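Local coordinates for Rho GTPase-activating protein 5 (Homo sapiens, PDB 5U4V), which probably switches off Rho-family GTPases by speeding their GTP hydrolysis, and carries the pseudoGTPase domain described here, at residues 24-28 / 46-50; 70-76 / 108-114; 142-146 / 158-162. One frame throughout, in Å; residues are numbered along the deposited sequence.

Interaction 1. Residues 24-28 / 46-50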
ATOM      1  N   ALA A  24      -3.481  -3.389   8.350  1.00 32.83           N
ATOM      2  CA  ALA A  24      -3.724  -2.274   9.237  1.00 34.25           C
ATOM      3  C   ALA A  24      -3.512  -2.679  10.708  1.00 33.95           C
ATOM      4  O   ALA A  24      -2.872  -1.958  11.446  1.00 31.73           O
ATOM      5  CB  ALA A  24      -5.084  -1.693   8.983  1.00 35.31           C
ATOM      6  N   ASN A  25      -3.969  -3.872  11.092  1.00 33.70           N
ATOM      7  CA  ASN A  25      -3.770  -4.331  12.465  1.00 32.50           C
ATOM      8  C   ASN A  25      -2.300  -4.506  12.822  1.00 34.32           C
ATOM      9  O   ASN A  25      -1.849  -4.069  13.936  1.00 33.25           O
ATOM     10  CB  ASN A  25      -4.484  -5.630  12.731  1.00 32.55           C
ATOM     11  CG  ASN A  25      -5.990  -5.507  12.616  1.00 34.83           C
ATOM     12  OD1 ASN A  25      -6.559  -4.423  12.705  1.00 37.08           O
ATOM     13  ND2 ASN A  25      -6.637  -6.626  12.475  1.00 34.24           N
ATOM     14  N   GLU A  26      -1.574  -5.173  11.929  1.00 35.36           N
ATOM     15  CA  GLU A  26      -0.155  -5.451  12.113  1.00 41.27           C
ATOM     16  C   GLU A  26       0.619  -4.194  12.394  1.00 40.06           C
ATOM     17  O   GLU A  26       1.436  -4.163  13.306  1.00 44.12           O
ATOM     18  CB  GLU A  26       0.426  -6.095  10.872  1.00 44.71           C
ATOM     19  CG  GLU A  26       1.908  -6.339  10.944  1.00 53.21           C
ATOM     20  CD  GLU A  26       2.215  -7.785  11.255  1.00 56.08           C
ATOM     21  OE1 GLU A  26       3.259  -8.049  11.871  1.00 64.94           O
ATOM     22  OE2 GLU A  26       1.404  -8.650  10.896  1.00 58.09           O
ATOM     23  N   ILE A  27       0.339  -3.162  11.616  1.00 36.87           N
ATOM     24  CA  ILE A  27       0.994  -1.888  11.734  1.00 35.69           C
ATOM     25  C   ILE A  27       0.611  -1.143  13.037  1.00 36.75           C
ATOM     26  O   ILE A  27       1.483  -0.581  13.701  1.00 38.99           O
ATOM     27  CB  ILE A  27       0.750  -0.985  10.510  1.00 35.46           C
ATOM     28  CG1 ILE A  27       1.259  -1.625   9.211  1.00 38.70           C
ATOM     29  CG2 ILE A  27       1.440   0.362  10.697  1.00 37.05           C
ATOM     30  CD1 ILE A  27       1.230  -0.712   7.984  1.00 40.14           C
ATOM     31  N   ARG A  28      -0.668  -1.125  13.388  1.00 33.20           N
ATOM     32  CA  ARG A  28      -1.125  -0.451  14.613  1.00 31.94           C
ATOM     33  C   ARG A  28      -0.531  -0.986  15.907  1.00 34.29           C
ATOM     34  O   ARG A  28      -0.386  -0.226  16.858  1.00 35.03           O
ATOM     35  CB  ARG A  28      -2.655  -0.459  14.718  1.00 31.35           C
ATOM     36  CG  ARG A  28      -3.345   0.610  13.870  1.00 29.82           C
ATOM     37  CD  ARG A  28      -4.789   0.275  13.750  1.00 30.16           C
ATOM     38  NE  ARG A  28      -5.465   1.009  12.684  1.00 30.58           N
ATOM     39  CZ  ARG A  28      -6.738   0.818  12.337  1.00 30.77           C
ATOM     40  NH1 ARG A  28      -7.506  -0.047  12.969  1.00 30.24           N
ATOM     41  NH2 ARG A  28      -7.250   1.534  11.362  1.00 32.27           N
ATOM     42  N   ASP A  46      -2.693   7.590   9.727  1.00 54.04           N
ATOM     43  CA  ASP A  46      -4.051   7.091   9.846  1.00 56.63           C
ATOM     44  C   ASP A  46      -4.261   6.027   8.811  1.00 55.01           C
ATOM     45  O   ASP A  46      -4.549   6.311   7.660  1.00 59.91           O
ATOM     46  CB  ASP A  46      -5.080   8.232   9.680  1.00 63.88           C
ATOM     47  CG  ASP A  46      -5.106   9.183  10.857  1.00 68.29           C
ATOM     48  OD1 ASP A  46      -4.481   8.927  11.910  1.00 67.66           O
ATOM     49  OD2 ASP A  46      -5.768  10.231  10.733  1.00 77.83           O
ATOM     50  N   LEU A  47      -4.181   4.780   9.237  1.00 53.04           N
ATOM     51  CA  LEU A  47      -4.378   3.658   8.340  1.00 51.51           C
ATOM     52  C   LEU A  47      -5.837   3.321   8.190  1.00 51.75           C
ATOM     53  O   LEU A  47      -6.511   2.901   9.132  1.00 49.70           O
ATOM     54  CB  LEU A  47      -3.585   2.441   8.801  1.00 49.98           C
ATOM     55  CG  LEU A  47      -2.090   2.792   8.758  1.00 51.38           C
ATOM     56  CD1 LEU A  47      -1.261   1.696   9.398  1.00 54.80           C
ATOM     57  CD2 LEU A  47      -1.568   3.153   7.366  1.00 54.54           C
ATOM     58  N   ARG A  48      -6.327   3.496   6.976  1.00 53.83           N
ATOM     59  CA  ARG A  48      -7.718   3.247   6.679  1.00 54.17           C
ATOM     60  C   ARG A  48      -7.854   2.129   5.670  1.00 52.42           C
ATOM     61  O   ARG A  48      -7.750   2.371   4.470  1.00 54.66           O
ATOM     62  CB  ARG A  48      -8.332   4.507   6.101  1.00 58.38           C
ATOM     63  CG  ARG A  48      -8.410   5.672   7.053  1.00 63.36           C
ATOM     64  CD  ARG A  48      -9.146   6.832   6.417  1.00 70.86           C
ATOM     65  NE  ARG A  48      -9.183   7.958   7.326  1.00 76.62           N
ATOM     66  CZ  ARG A  48      -9.630   9.177   7.009  1.00 85.46           C
ATOM     67  NH1 ARG A  48     -10.108   9.449   5.796  1.00 87.34           N
ATOM     68  NH2 ARG A  48      -9.609  10.145   7.919  1.00 89.69           N
ATOM     69  N   PRO A  49      -8.149   0.910   6.122  1.00 51.22           N
ATOM     70  CA  PRO A  49      -8.449  -0.176   5.163  1.00 51.41           C
ATOM     71  C   PRO A  49      -9.786   0.052   4.503  1.00 55.29           C
ATOM     72  O   PRO A  49     -10.689   0.555   5.136  1.00 59.77           O
ATOM     73  CB  PRO A  49      -8.503  -1.444   6.030  1.00 46.68           C
ATOM     74  CG  PRO A  49      -7.990  -1.050   7.341  1.00 45.55           C
ATOM     75  CD  PRO A  49      -8.188   0.430   7.506  1.00 49.00           C
ATOM     76  N   VAL A  50      -9.894  -0.304   3.236  1.00 59.18           N
ATOM     77  CA  VAL A  50     -11.058   0.035   2.429  1.00 63.59           C
ATOM     78  C   VAL A  50     -11.562  -1.134   1.605  1.00 64.72           C
ATOM     79  O   VAL A  50     -10.791  -1.997   1.190  1.00 61.37           O
ATOM     80  CB  VAL A  50     -10.737   1.181   1.453  1.00 67.09           C
ATOM     81  CG1 VAL A  50     -10.550   2.499   2.192  1.00 69.63           C
ATOM     82  CG2 VAL A  50      -9.512   0.858   0.618  1.00 65.93           C
TER
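L47 pushes its side chain out from strand 41-50 against A24 and I27 of helix 19-28, the helix that follows the first strand of this G-domain-like fold. Helix and strand run nearly antiparallel, at 165°, with their segment axes 9.3 Å apart. The main bump is the CD1 methyl of L47. It seats in a hollow formed by one residue, I27: CD1 of L47 lies 3.3 Å from I27 CG2 and 3.5 Å from I27 CB, with I27 CD1 also close by. With CG of L47 anti to its own carbonyl carbon (chi1 -63°), the branch stands up from the strand and meets the isoleucine at about a right angle.

One turn earlier on the helix and two residues later on the strand, the roles change. A24 offers just a methyl, and the ring of P49 fills the space over it, with P49 CG 3.4 Å from A24 CB. The same ring also touches A20 and Q21, so P49 packs along more than one turn of the helix. The side chain of I27 continues to Y36 on the neighbouring strand, and L47 rests on L11 of the central strand 8-14.

R28 reaches across at the more exposed border of the contact. Its chain is extended from CG to NE, which brings the guanidinium group edge-on to the strand. NH2 then donates a hydrogen bond of 2.7 Å to L47 O, meeting that carbonyl oxygen close to the guanidinium plane, with an angle of 137° at the hydrogen.

Interaction 2. Residues 70-76 / 108-114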
ATOM      1  N   GLY A  70      -1.755   8.627   0.654  1.00 57.20           N
ATOM      2  CA  GLY A  70      -1.216   7.671  -0.292  1.00 55.13           C
ATOM      3  C   GLY A  70      -1.987   6.377  -0.116  1.00 52.68           C
ATOM      4  O   GLY A  70      -2.870   6.278   0.757  1.00 50.94           O
ATOM      5  N   CYS A  71      -1.645   5.371  -0.905  1.00 60.79           N
ATOM      6  CA  CYS A  71      -2.429   4.153  -0.888  1.00 58.28           C
ATOM      7  C   CYS A  71      -1.633   2.860  -1.000  1.00 54.91           C
ATOM      8  O   CYS A  71      -1.087   2.547  -2.044  1.00 54.64           O
ATOM      9  CB  CYS A  71      -3.488   4.233  -1.975  1.00 58.05           C
ATOM     10  SG  CYS A  71      -4.570   2.798  -1.994  1.00 60.67           S
ATOM     11  N   PHE A  72      -1.592   2.114   0.096  1.00 54.39           N
ATOM     12  CA  PHE A  72      -1.122   0.735   0.087  1.00 50.83           C
ATOM     13  C   PHE A  72      -2.060  -0.200  -0.639  1.00 47.57           C
ATOM     14  O   PHE A  72      -3.266  -0.162  -0.423  1.00 46.96           O
ATOM     15  CB  PHE A  72      -0.941   0.216   1.500  1.00 52.95           C
ATOM     16  CG  PHE A  72       0.361   0.577   2.113  1.00 54.78           C
ATOM     17  CD1 PHE A  72       1.385   1.114   1.341  1.00 54.89           C
ATOM     18  CD2 PHE A  72       0.573   0.350   3.476  1.00 56.94           C
ATOM     19  CE1 PHE A  72       2.604   1.450   1.927  1.00 58.07           C
ATOM     20  CE2 PHE A  72       1.799   0.691   4.069  1.00 58.80           C
ATOM     21  CZ  PHE A  72       2.815   1.236   3.290  1.00 59.54           C
ATOM     22  N   CYS A  73      -1.503  -1.037  -1.515  1.00 45.05           N
ATOM     23  CA  CYS A  73      -2.302  -2.057  -2.176  1.00 43.25           C
ATOM     24  C   CYS A  73      -1.669  -3.417  -1.980  1.00 41.99           C
ATOM     25  O   CYS A  73      -0.555  -3.675  -2.434  1.00 42.02           O
ATOM     26  CB  CYS A  73      -2.476  -1.736  -3.668  1.00 43.71           C
ATOM     27  SG  CYS A  73      -3.001  -0.038  -4.021  1.00 47.50           S
ATOM     28  N   VAL A  74      -2.395  -4.281  -1.295  1.00 41.24           N
ATOM     29  CA  VAL A  74      -1.913  -5.572  -0.807  1.00 39.53           C
ATOM     30  C   VAL A  74      -2.712  -6.656  -1.533  1.00 39.72           C
ATOM     31  O   VAL A  74      -3.905  -6.534  -1.751  1.00 39.18           O
ATOM     32  CB  VAL A  74      -2.134  -5.729   0.732  1.00 40.58           C
ATOM     33  CG1 VAL A  74      -1.405  -6.924   1.327  1.00 40.10           C
ATOM     34  CG2 VAL A  74      -1.760  -4.477   1.445  1.00 42.32           C
ATOM     35  N   PHE A  75      -2.016  -7.715  -1.906  1.00 40.99           N
ATOM     36  CA  PHE A  75      -2.592  -8.870  -2.575  1.00 42.08           C
ATOM     37  C   PHE A  75      -1.707 -10.075  -2.246  1.00 43.75           C
ATOM     38  O   PHE A  75      -0.495  -9.913  -1.960  1.00 41.44           O
ATOM     39  CB  PHE A  75      -2.661  -8.636  -4.096  1.00 41.20           C
ATOM     40  CG  PHE A  75      -1.322  -8.458  -4.746  1.00 40.86           C
ATOM     41  CD1 PHE A  75      -0.633  -7.247  -4.639  1.00 38.97           C
ATOM     42  CD2 PHE A  75      -0.691  -9.543  -5.412  1.00 40.58           C
ATOM     43  CE1 PHE A  75       0.623  -7.125  -5.206  1.00 39.90           C
ATOM     44  CE2 PHE A  75       0.557  -9.386  -5.960  1.00 39.53           C
ATOM     45  CZ  PHE A  75       1.201  -8.185  -5.877  1.00 39.15           C
ATOM     46  N   ASN A  76      -2.315 -11.264  -2.261  1.00 47.34           N
ATOM     47  CA  ASN A  76      -1.607 -12.499  -1.982  1.00 50.15           C
ATOM     48  C   ASN A  76      -1.961 -13.653  -2.942  1.00 53.50           C
ATOM     49  O   ASN A  76      -1.655 -14.821  -2.682  1.00 55.24           O
ATOM     50  CB  ASN A  76      -1.815 -12.905  -0.516  1.00 51.90           C
ATOM     51  CG  ASN A  76      -3.220 -13.288  -0.206  1.00 53.23           C
ATOM     52  OD1 ASN A  76      -4.121 -13.101  -1.018  1.00 56.73           O
ATOM     53  ND2 ASN A  76      -3.425 -13.838   0.988  1.00 54.82           N
ATOM     54  N   PRO A 108       0.110   8.597  -4.509  1.00 49.52           N
ATOM     55  CA  PRO A 108       1.169   7.714  -4.017  1.00 46.65           C
ATOM     56  C   PRO A 108       0.678   6.305  -3.735  1.00 44.46           C
ATOM     57  O   PRO A 108       0.255   5.975  -2.607  1.00 47.95           O
ATOM     58  CB  PRO A 108       1.612   8.375  -2.705  1.00 47.04           C
ATOM     59  CG  PRO A 108       1.115   9.779  -2.794  1.00 50.18           C
ATOM     60  CD  PRO A 108      -0.174   9.692  -3.571  1.00 51.45           C
ATOM     61  N   PHE A 109       0.741   5.474  -4.755  1.00 41.43           N
ATOM     62  CA  PHE A 109       0.427   4.063  -4.576  1.00 40.20           C
ATOM     63  C   PHE A 109       1.705   3.329  -4.109  1.00 37.01           C
ATOM     64  O   PHE A 109       2.787   3.850  -4.266  1.00 40.27           O
ATOM     65  CB  PHE A 109      -0.082   3.443  -5.894  1.00 39.68           C
ATOM     66  CG  PHE A 109      -1.495   3.795  -6.270  1.00 42.04           C
ATOM     67  CD1 PHE A 109      -2.602   3.248  -5.575  1.00 42.70           C
ATOM     68  CD2 PHE A 109      -1.753   4.612  -7.375  1.00 44.21           C
ATOM     69  CE1 PHE A 109      -3.910   3.537  -5.976  1.00 45.87           C
ATOM     70  CE2 PHE A 109      -3.070   4.908  -7.768  1.00 47.25           C
ATOM     71  CZ  PHE A 109      -4.148   4.371  -7.074  1.00 47.05           C
ATOM     72  N   THR A 110       1.554   2.152  -3.509  1.00 33.87           N
ATOM     73  CA  THR A 110       2.627   1.178  -3.327  1.00 31.11           C
ATOM     74  C   THR A 110       1.964  -0.182  -3.289  1.00 31.52           C
ATOM     75  O   THR A 110       0.934  -0.370  -2.585  1.00 32.75           O
ATOM     76  CB  THR A 110       3.461   1.407  -2.029  1.00 31.38           C
ATOM     77  OG1 THR A 110       4.145   2.654  -2.133  1.00 32.86           O
ATOM     78  CG2 THR A 110       4.537   0.256  -1.802  1.00 29.02           C
ATOM     79  N   LEU A 111       2.510  -1.105  -4.067  1.00 31.96           N
ATOM     80  CA  LEU A 111       1.947  -2.433  -4.164  1.00 34.97           C
ATOM     81  C   LEU A 111       2.666  -3.355  -3.220  1.00 33.00           C
ATOM     82  O   LEU A 111       3.865  -3.490  -3.302  1.00 29.63           O
ATOM     83  CB  LEU A 111       1.999  -2.986  -5.609  1.00 39.46           C
ATOM     84  CG  LEU A 111       1.197  -2.208  -6.656  1.00 45.45           C
ATOM     85  CD1 LEU A 111       1.470  -2.777  -8.051  1.00 47.90           C
ATOM     86  CD2 LEU A 111      -0.307  -2.203  -6.371  1.00 46.07           C
ATOM     87  N   ILE A 112       1.892  -4.069  -2.402  1.00 33.10           N
ATOM     88  CA  ILE A 112       2.464  -4.980  -1.475  1.00 33.95           C
ATOM     89  C   ILE A 112       2.064  -6.397  -1.728  1.00 36.40           C
ATOM     90  O   ILE A 112       0.917  -6.724  -1.565  1.00 37.15           O
ATOM     91  CB  ILE A 112       2.172  -4.600  -0.017  1.00 34.09           C
ATOM     92  CG1 ILE A 112       2.840  -3.253   0.303  1.00 33.55           C
ATOM     93  CG2 ILE A 112       2.706  -5.659   0.928  1.00 32.64           C
ATOM     94  CD1 ILE A 112       2.255  -2.605   1.535  1.00 34.00           C
ATOM     95  N   LEU A 113       3.032  -7.255  -2.068  1.00 37.01           N
ATOM     96  CA  LEU A 113       2.752  -8.651  -2.119  1.00 40.31           C
ATOM     97  C   LEU A 113       3.075  -9.312  -0.781  1.00 43.61           C
ATOM     98  O   LEU A 113       4.235  -9.372  -0.367  1.00 43.39           O
ATOM     99  CB  LEU A 113       3.503  -9.304  -3.274  1.00 43.33           C
ATOM    100  CG  LEU A 113       3.517 -10.829  -3.353  1.00 46.74           C
ATOM    101  CD1 LEU A 113       2.129 -11.445  -3.519  1.00 49.36           C
ATOM    102  CD2 LEU A 113       4.417 -11.245  -4.513  1.00 50.77           C
ATOM    103  N   ALA A 114       2.027  -9.813  -0.135  1.00 47.89           N
ATOM    104  CA  ALA A 114       2.099 -10.566   1.115  1.00 53.58           C
ATOM    105  C   ALA A 114       2.210 -12.094   0.929  1.00 59.30           C
ATOM    106  O   ALA A 114       1.466 -12.683   0.141  1.00 61.10           O
ATOM    107  CB  ALA A 114       0.878 -10.259   1.953  1.00 51.05           C
TER
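Strands 70-75 and 109-114 run parallel, 25° apart in direction, and are joined by six backbone hydrogen bonds in which C71, C73 and F75 each give an N-H and take one: N to the O of P108, T110 and I112, O from the N of T110, I112 and A114. Helix 78-96 links the two strands, making the unit a beta-alpha-beta crossover.

On the sheet face carrying F72, V74, T110 and I112, the main event is at the F72 ring. I112 CD1 sits over the middle of one ring face, 3.8 Å from the ring centroid and 12° off the normal, a CH-pi contact. The CB of T110 comes to the edge of the same ring, 4.0 Å from F72 CD1. V74 and I112 run alongside each other, and V74 CG1 goes on to the methyl of A114. L23 of helix 19-28 and A162, L163 and V166 of helix 156-173 also pack on F72.

The face of C71, C73, F75, F109, L111 and L113 turns to helix 78-96, where I84 meets both C73 and F75. Here both cysteine sulfurs approach the F109 ring obliquely; C73 SG is 3.7 Å from F109 CD1. C73 CB touches L111 CD2 at 3.5 Å. The F75 ring, swung between its own N and carbonyl carbon (chi1 63°), extends over to L113, 3.6 Å from F75 CE2 to L113 CD1.

Apart from the backbone bonds the contact is almost wholly apolar: the main chains pair the strands, while aliphatic, aromatic and sulfur groups fill both faces of this buried centre of the sheet.

Interaction 3. Residues 142-146 / 158-162; sequences FVDVP and QIKQA
V143, V145 and Q158 carry most of the contact between strand 142-145, the outermost strand at this end of the sheet, and the 158-162 turn of helix 156-173, whose axis runs nearly antiparallel to the strand, at 164°.

Van der Waals packing comes first. V143 straddles one turn of the helix with its two methyls. CG1 lies against oxygen atoms, 3.8 Å from the backbone O of Q158 and close to the amide oxygen of Q161, while CG2 meets carbon, 4.0 Å from A162 CA. Cutting this valine back to an alanine removes both methyls and would probably leave a gap beside A162 CA and the Q158 carbonyl. Two residues on, V145 turns both its branches to Q158: CB of the glutamine is 3.5 Å from V145 CG2, and the two side chains pass alongside one another, running opposite ways. V145 CG1 also meets I159 CD1, at 3.9 Å and about a right angle. P146 adds its ring atom CD, packed against Q158 CG.

The polar part rests on the same glutamine. The bend at chi2 (-42°) folds the amide alongside the D144 carbonyl, where NE2 gives a weak hydrogen bond of 3.3 Å to D144 O. The carboxylate of D144 has a separate partner, a salt bridge from its OD2 to R128 NH1 of helix 124-138.

Chemically, then, Q158 does two jobs: its aliphatic CB and CG serve as a hydrophobic surface for V145 and P146, while its amide reaches a strand carbonyl. Because that bond is weak, methyl packing is likely to account for most of the hold.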
ATOM      1  N   PHE A 142       7.008  -1.491  -5.814  1.00 37.84           N
ATOM      2  CA  PHE A 142       6.459  -2.792  -5.526  1.00 36.60           C
ATOM      3  C   PHE A 142       7.314  -3.495  -4.477  1.00 36.79           C
ATOM      4  O   PHE A 142       8.488  -3.747  -4.707  1.00 38.21           O
ATOM      5  CB  PHE A 142       6.363  -3.612  -6.811  1.00 37.01           C
ATOM      6  CG  PHE A 142       5.940  -5.012  -6.587  1.00 38.14           C
ATOM      7  CD1 PHE A 142       4.749  -5.286  -5.971  1.00 37.47           C
ATOM      8  CD2 PHE A 142       6.749  -6.069  -6.985  1.00 42.96           C
ATOM      9  CE1 PHE A 142       4.308  -6.588  -5.805  1.00 41.11           C
ATOM     10  CE2 PHE A 142       6.332  -7.395  -6.812  1.00 42.85           C
ATOM     11  CZ  PHE A 142       5.111  -7.656  -6.201  1.00 42.58           C
ATOM     12  N   VAL A 143       6.687  -3.823  -3.347  1.00 37.67           N
ATOM     13  CA  VAL A 143       7.337  -4.499  -2.213  1.00 40.30           C
ATOM     14  C   VAL A 143       6.775  -5.878  -1.892  1.00 42.88           C
ATOM     15  O   VAL A 143       5.569  -6.062  -1.848  1.00 43.74           O
ATOM     16  CB  VAL A 143       7.310  -3.601  -0.936  1.00 40.39           C
ATOM     17  CG1 VAL A 143       8.113  -4.249   0.187  1.00 40.81           C
ATOM     18  CG2 VAL A 143       7.890  -2.200  -1.199  1.00 35.87           C
ATOM     19  N   ASP A 144       7.646  -6.850  -1.648  1.00 49.76           N
ATOM     20  CA  ASP A 144       7.229  -8.161  -1.126  1.00 54.87           C
ATOM     21  C   ASP A 144       7.362  -8.231   0.393  1.00 54.64           C
ATOM     22  O   ASP A 144       8.447  -7.991   0.930  1.00 57.03           O
ATOM     23  CB  ASP A 144       8.083  -9.293  -1.714  1.00 63.76           C
ATOM     24  CG  ASP A 144       8.137  -9.278  -3.219  1.00 66.68           C
ATOM     25  OD1 ASP A 144       7.179  -8.842  -3.884  1.00 71.18           O
ATOM     26  OD2 ASP A 144       9.158  -9.724  -3.750  1.00 71.39           O
ATOM     27  N   VAL A 145       6.271  -8.589   1.079  1.00 54.12           N
ATOM     28  CA  VAL A 145       6.282  -8.750   2.540  1.00 53.28           C
ATOM     29  C   VAL A 145       5.921 -10.163   2.973  1.00 55.32           C
ATOM     30  O   VAL A 145       4.735 -10.523   3.061  1.00 52.85           O
ATOM     31  CB  VAL A 145       5.388  -7.722   3.276  1.00 50.55           C
ATOM     32  CG1 VAL A 145       5.660  -7.774   4.768  1.00 50.76           C
ATOM     33  CG2 VAL A 145       5.634  -6.319   2.730  1.00 47.80           C
ATOM     34  N   PRO A 146       6.954 -10.966   3.283  1.00 61.05           N
ATOM     35  CA  PRO A 146       6.850 -12.341   3.793  1.00 63.46           C
ATOM     36  C   PRO A 146       6.266 -12.412   5.198  1.00 64.99           C
ATOM     37  O   PRO A 146       6.560 -11.540   6.005  1.00 64.18           O
ATOM     38  CB  PRO A 146       8.296 -12.813   3.798  1.00 67.81           C
ATOM     39  CG  PRO A 146       9.120 -11.581   3.855  1.00 64.85           C
ATOM     40  CD  PRO A 146       8.363 -10.568   3.080  1.00 61.11           C
ATOM     41  N   GLN A 158      10.061  -5.183   5.884  1.00 50.90           N
ATOM     42  CA  GLN A 158       9.306  -4.948   4.647  1.00 46.63           C
ATOM     43  C   GLN A 158       8.164  -3.955   4.770  1.00 42.40           C
ATOM     44  O   GLN A 158       7.930  -3.175   3.850  1.00 40.25           O
ATOM     45  CB  GLN A 158       8.850  -6.257   4.079  1.00 48.58           C
ATOM     46  CG  GLN A 158      10.002  -7.198   3.808  1.00 54.18           C
ATOM     47  CD  GLN A 158      11.203  -6.489   3.181  1.00 55.36           C
ATOM     48  OE1 GLN A 158      11.960  -5.810   3.867  1.00 56.42           O
ATOM     49  NE2 GLN A 158      11.360  -6.635   1.873  1.00 55.07           N
ATOM     50  N   ILE A 159       7.482  -3.946   5.908  1.00 41.67           N
ATOM     51  CA  ILE A 159       6.506  -2.888   6.174  1.00 39.50           C
ATOM     52  C   ILE A 159       7.170  -1.512   6.077  1.00 37.74           C
ATOM     53  O   ILE A 159       6.674  -0.587   5.453  1.00 38.46           O
ATOM     54  CB  ILE A 159       5.788  -3.101   7.540  1.00 41.00           C
ATOM     55  CG1 ILE A 159       5.019  -4.441   7.546  1.00 41.75           C
ATOM     56  CG2 ILE A 159       4.761  -2.041   7.835  1.00 41.56           C
ATOM     57  CD1 ILE A 159       4.103  -4.607   6.368  1.00 38.45           C
ATOM     58  N   LYS A 160       8.351  -1.417   6.647  1.00 40.82           N
ATOM     59  CA  LYS A 160       9.085  -0.172   6.709  1.00 40.32           C
ATOM     60  C   LYS A 160       9.468   0.323   5.338  1.00 38.28           C
ATOM     61  O   LYS A 160       9.337   1.510   5.087  1.00 35.98           O
ATOM     62  CB  LYS A 160      10.309  -0.315   7.621  1.00 43.52           C
ATOM     63  CG  LYS A 160       9.940  -0.291   9.083  1.00 45.48           C
ATOM     64  CD  LYS A 160      11.077  -0.854   9.961  1.00 48.61           C
ATOM     65  CE  LYS A 160      10.667  -0.925  11.428  1.00 49.57           C
ATOM     66  NZ  LYS A 160      11.343  -2.033  12.153  1.00 54.04           N
ATOM     67  N   GLN A 161       9.929  -0.591   4.467  1.00 38.17           N
ATOM     68  CA  GLN A 161      10.289  -0.242   3.117  1.00 38.49           C
ATOM     69  C   GLN A 161       9.073   0.294   2.387  1.00 36.93           C
ATOM     70  O   GLN A 161       9.143   1.325   1.726  1.00 36.23           O
ATOM     71  CB  GLN A 161      10.840  -1.457   2.360  1.00 40.88           C
ATOM     72  CG  GLN A 161      12.246  -1.885   2.731  1.00 43.10           C
ATOM     73  CD  GLN A 161      12.659  -3.182   2.004  1.00 46.01           C
ATOM     74  OE1 GLN A 161      11.971  -3.653   1.072  1.00 43.30           O
ATOM     75  NE2 GLN A 161      13.804  -3.768   2.413  1.00 49.15           N
ATOM     76  N   ALA A 162       7.976  -0.443   2.508  1.00 37.56           N
ATOM     77  CA  ALA A 162       6.681  -0.064   1.924  1.00 38.65           C
ATOM     78  C   ALA A 162       6.262   1.303   2.415  1.00 38.34           C
ATOM     79  O   ALA A 162       5.759   2.126   1.632  1.00 37.80           O
ATOM     80  CB  ALA A 162       5.618  -1.086   2.306  1.00 38.35           C
TER

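All three contacts belong to one G-domain-like sheet and its helices. Interactions 2 and 3, with centres about 9 Å apart, share neighbouring strands: L113 O to V145 N (2.6 Å) and L113 N to V143 O (2.8 Å) are probable hydrogen bonds. Interaction 1 lies about 12 Å from interaction 2 and about 15 Å from interaction 3, centre to centre. I27 joins it to both, its CD1 lying 4.2 Å from F72 CE2 and 3.8 Å from I159 CG2, so helices 19-28 and 156-173 meet over the sheet. Strand 109-114 leads to N115, probably where active GTPases begin their NKxD nucleotide-recognition motif.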